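PDB 2GP4: 6-phosphogluconate dehydratase from Shewanella oneidensis, which catalyses the dehydration of 6-phosphogluconate to 2-dehydro-3-deoxy-6-phosphogluconate, a step of the Entner-Doudoroff pathway, and is seen here without its iron-sulfur cluster. Local coordinates for residues L160-L171 / A185-V196. Residues are numbered along the deposited sequence; the frame is centred on the assembly and turned at random.
Sequences LSHNMFDGALLL and ALSFGHLPMLFV
Leu160 CB sits over the centre of one face of the Phe188 ring, a CH-pi contact 3.5 Å from the centroid. The two side chains run in opposing senses. Leu160 CA lies at the edge of the Phe165 ring, in its plane. The Phe195 ring takes Leu170 CD1 over one face, off-centre, 3.5 Å from CZ of Phe195. Leu170 CG lies anti to the carbonyl carbon (chi1 -49°); with CD1 anti to CA, this puts CD1 over the ring and 4.0 Å from Ala185 CB. The extended chain of selenomethionine Met193 runs past Ala168 CB, and its CE meets Leu160 CD1 tip to tip, 3.8 Å apart. With an alanine in place of Phe188, Leu160 CB is likely to lose its aromatic cover and a gap to open beside it. Strands 167-171 and 193-195 run parallel, their short axes at 14°. Hydrogen bonds run from Ala168 N to Pro192 O, Leu170 N to Leu194 O and, weakly, Leu194 N to Ala168 O. The shortest, Val196 N to Leu170 O at 2.8 Å, is nearly straight (171°). The strands and helix 179-186 form a beta-alpha-beta crossover. Phe195 packs on that helix, Leu169 and Leu194 on helix 272-287, and strand 120-124 pairs antiparallel with the far edge of 167-171.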
# COMPACT_ATOMS: atom_id res chain seq x y z
N LEU A 160 -4.21 8.67 22.10
CA LEU A 160 -2.89 8.62 22.71
C LEU A 160 -2.51 9.88 23.48
O LEU A 160 -1.59 9.85 24.30
CB LEU A 160 -1.82 8.29 21.66
CG LEU A 160 -1.92 6.90 21.02
CD1 LEU A 160 -1.07 6.83 19.76
CD2 LEU A 160 -1.54 5.78 22.00
N SER A 161 -3.21 10.99 23.24
CA SER A 161 -2.87 12.27 23.86
C SER A 161 -3.18 12.36 25.36
O SER A 161 -2.91 13.37 25.99
CB SER A 161 -3.51 13.45 23.10
OG SER A 161 -4.90 13.54 23.34
N HIS A 162 -3.74 11.29 25.92
CA HIS A 162 -3.96 11.18 27.37
C HIS A 162 -2.65 10.89 28.11
O HIS A 162 -2.56 11.06 29.33
CB HIS A 162 -5.03 10.13 27.68
CG HIS A 162 -6.36 10.43 27.06
ND1 HIS A 162 -7.23 11.36 27.58
CD2 HIS A 162 -6.95 9.95 25.94
CE1 HIS A 162 -8.31 11.42 26.83
NE2 HIS A 162 -8.17 10.58 25.82
N ASN A 163 -1.66 10.42 27.36
CA ASN A 163 -0.26 10.34 27.81
C ASN A 163 -0.04 9.64 29.15
O ASN A 163 0.73 10.12 29.99
CB ASN A 163 0.39 11.73 27.81
CG ASN A 163 1.89 11.67 27.97
OD1 ASN A 163 2.55 10.81 27.39
ND2 ASN A 163 2.44 12.58 28.76
N MSE A 164 -0.70 8.51 29.35
CA MSE A 164 -0.48 7.72 30.56
C MSE A 164 -0.12 6.29 30.21
O MSE A 164 -0.31 5.35 31.00
CB MSE A 164 -1.70 7.79 31.47
CG MSE A 164 -1.82 9.11 32.20
SE MSE A 164 -3.66 9.52 32.59
CE MSE A 164 -3.93 8.33 34.13
N PHE A 165 0.41 6.13 29.00
CA PHE A 165 0.72 4.83 28.45
C PHE A 165 2.22 4.70 28.30
O PHE A 165 2.89 5.62 27.85
CB PHE A 165 0.02 4.64 27.10
CG PHE A 165 -1.32 5.31 27.02
CD1 PHE A 165 -2.30 5.06 27.98
CD2 PHE A 165 -1.61 6.18 25.98
CE1 PHE A 165 -3.55 5.69 27.91
CE2 PHE A 165 -2.85 6.81 25.90
CZ PHE A 165 -3.82 6.56 26.86
N ASP A 166 2.73 3.54 28.71
CA ASP A 166 4.13 3.20 28.54
C ASP A 166 4.31 2.48 27.21
O ASP A 166 5.43 2.33 26.72
CB ASP A 166 4.60 2.35 29.71
CG ASP A 166 4.59 3.11 31.02
OD1 ASP A 166 5.61 3.76 31.34
OD2 ASP A 166 3.56 3.06 31.73
N GLY A 167 3.19 2.05 26.64
CA GLY A 167 3.15 1.41 25.34
C GLY A 167 1.71 1.28 24.90
O GLY A 167 0.79 1.65 25.64
N ALA A 168 1.49 0.74 23.71
CA ALA A 168 0.14 0.63 23.17
C ALA A 168 -0.07 -0.60 22.28
O ALA A 168 0.88 -1.23 21.83
CB ALA A 168 -0.25 1.91 22.43
N LEU A 169 -1.34 -0.92 22.07
CA LEU A 169 -1.75 -1.99 21.16
C LEU A 169 -2.75 -1.45 20.14
O LEU A 169 -3.66 -0.69 20.49
CB LEU A 169 -2.35 -3.16 21.94
CG LEU A 169 -1.39 -3.93 22.86
CD1 LEU A 169 -2.17 -4.90 23.75
CD2 LEU A 169 -0.33 -4.67 22.07
N LEU A 170 -2.56 -1.82 18.88
CA LEU A 170 -3.39 -1.31 17.80
C LEU A 170 -4.17 -2.44 17.13
O LEU A 170 -3.59 -3.41 16.64
CB LEU A 170 -2.53 -0.55 16.78
CG LEU A 170 -1.55 0.51 17.33
CD1 LEU A 170 -0.70 1.11 16.22
CD2 LEU A 170 -2.28 1.61 18.09
N LEU A 171 -5.50 -2.31 17.11
CA LEU A 171 -6.39 -3.33 16.57
C LEU A 171 -7.02 -2.86 15.25
O LEU A 171 -8.08 -2.22 15.26
CB LEU A 171 -7.49 -3.69 17.58
CG LEU A 171 -7.20 -3.85 19.08
CD1 LEU A 171 -8.48 -4.17 19.84
CD2 LEU A 171 -6.14 -4.90 19.37
N ALA A 185 0.19 6.73 15.15
CA ALA A 185 1.10 6.12 16.11
C ALA A 185 2.49 6.77 16.07
O ALA A 185 3.09 6.99 17.12
CB ALA A 185 1.21 4.63 15.86
N LEU A 186 2.98 7.08 14.88
CA LEU A 186 4.31 7.69 14.75
C LEU A 186 4.41 9.10 15.36
O LEU A 186 5.51 9.58 15.63
CB LEU A 186 4.80 7.67 13.30
CG LEU A 186 5.03 6.26 12.74
CD1 LEU A 186 5.03 6.27 11.21
CD2 LEU A 186 6.30 5.61 13.30
N SER A 187 3.27 9.74 15.61
CA SER A 187 3.24 10.97 16.42
C SER A 187 3.68 10.69 17.85
O SER A 187 4.17 11.59 18.54
CB SER A 187 1.85 11.60 16.41
OG SER A 187 1.74 12.56 15.38
N PHE A 188 3.49 9.45 18.29
CA PHE A 188 3.89 9.02 19.63
C PHE A 188 4.98 7.97 19.49
O PHE A 188 4.98 6.95 20.19
CB PHE A 188 2.67 8.50 20.39
CG PHE A 188 1.65 9.57 20.68
CD1 PHE A 188 0.79 10.02 19.68
CD2 PHE A 188 1.58 10.15 21.94
CE1 PHE A 188 -0.13 11.02 19.94
CE2 PHE A 188 0.65 11.15 22.21
CZ PHE A 188 -0.21 11.58 21.21
N GLY A 189 5.92 8.25 18.58
CA GLY A 189 6.95 7.32 18.17
C GLY A 189 7.90 6.83 19.24
O GLY A 189 8.62 5.86 19.02
N HIS A 190 7.89 7.49 20.39
CA HIS A 190 8.74 7.13 21.55
C HIS A 190 8.19 5.92 22.32
O HIS A 190 8.92 5.27 23.07
CB HIS A 190 8.91 8.34 22.48
CG HIS A 190 7.62 8.88 23.02
ND1 HIS A 190 7.33 8.94 24.36
CD2 HIS A 190 6.52 9.36 22.38
CE1 HIS A 190 6.13 9.44 24.53
NE2 HIS A 190 5.61 9.70 23.34
N LEU A 191 6.91 5.62 22.13
CA LEU A 191 6.29 4.47 22.77
C LEU A 191 6.52 3.20 21.95
O LEU A 191 6.52 3.26 20.72
CB LEU A 191 4.78 4.69 22.96
CG LEU A 191 4.26 5.95 23.67
CD1 LEU A 191 2.74 5.90 23.74
CD2 LEU A 191 4.85 6.12 25.07
N PRO A 192 6.76 2.06 22.62
CA PRO A 192 6.71 0.77 21.93
C PRO A 192 5.26 0.40 21.63
O PRO A 192 4.37 0.67 22.45
CB PRO A 192 7.30 -0.20 22.94
CG PRO A 192 7.02 0.42 24.27
CD PRO A 192 7.10 1.90 24.05
N MSE A 193 5.03 -0.20 20.47
CA MSE A 193 3.69 -0.62 20.08
C MSE A 193 3.73 -1.86 19.21
O MSE A 193 4.71 -2.12 18.53
CB MSE A 193 2.97 0.51 19.33
CG MSE A 193 2.66 1.73 20.18
SE MSE A 193 1.83 3.09 19.10
CE MSE A 193 2.04 4.63 20.26
N LEU A 194 2.64 -2.62 19.27
CA LEU A 194 2.44 -3.77 18.40
C LEU A 194 1.07 -3.70 17.78
O LEU A 194 0.09 -3.34 18.44
CB LEU A 194 2.56 -5.08 19.19
CG LEU A 194 3.94 -5.70 19.40
CD1 LEU A 194 4.75 -4.97 20.46
CD2 LEU A 194 3.77 -7.16 19.78
N PHE A 195 1.00 -4.05 16.49
CA PHE A 195 -0.28 -4.28 15.83
C PHE A 195 -0.78 -5.68 16.18
O PHE A 195 -0.01 -6.64 16.19
CB PHE A 195 -0.14 -4.11 14.32
CG PHE A 195 -0.15 -2.67 13.85
CD1 PHE A 195 1.01 -1.90 13.91
CD2 PHE A 195 -1.32 -2.10 13.36
CE1 PHE A 195 1.00 -0.57 13.47
CE2 PHE A 195 -1.34 -0.77 12.92
CZ PHE A 195 -0.18 -0.01 12.98
N VAL A 196 -2.07 -5.78 16.48
CA VAL A 196 -2.70 -7.04 16.86
C VAL A 196 -3.79 -7.39 15.84
O VAL A 196 -4.90 -6.85 15.91
CB VAL A 196 -3.27 -6.99 18.30
CG1 VAL A 196 -3.78 -8.35 18.73
CG2 VAL A 196 -2.23 -6.49 19.29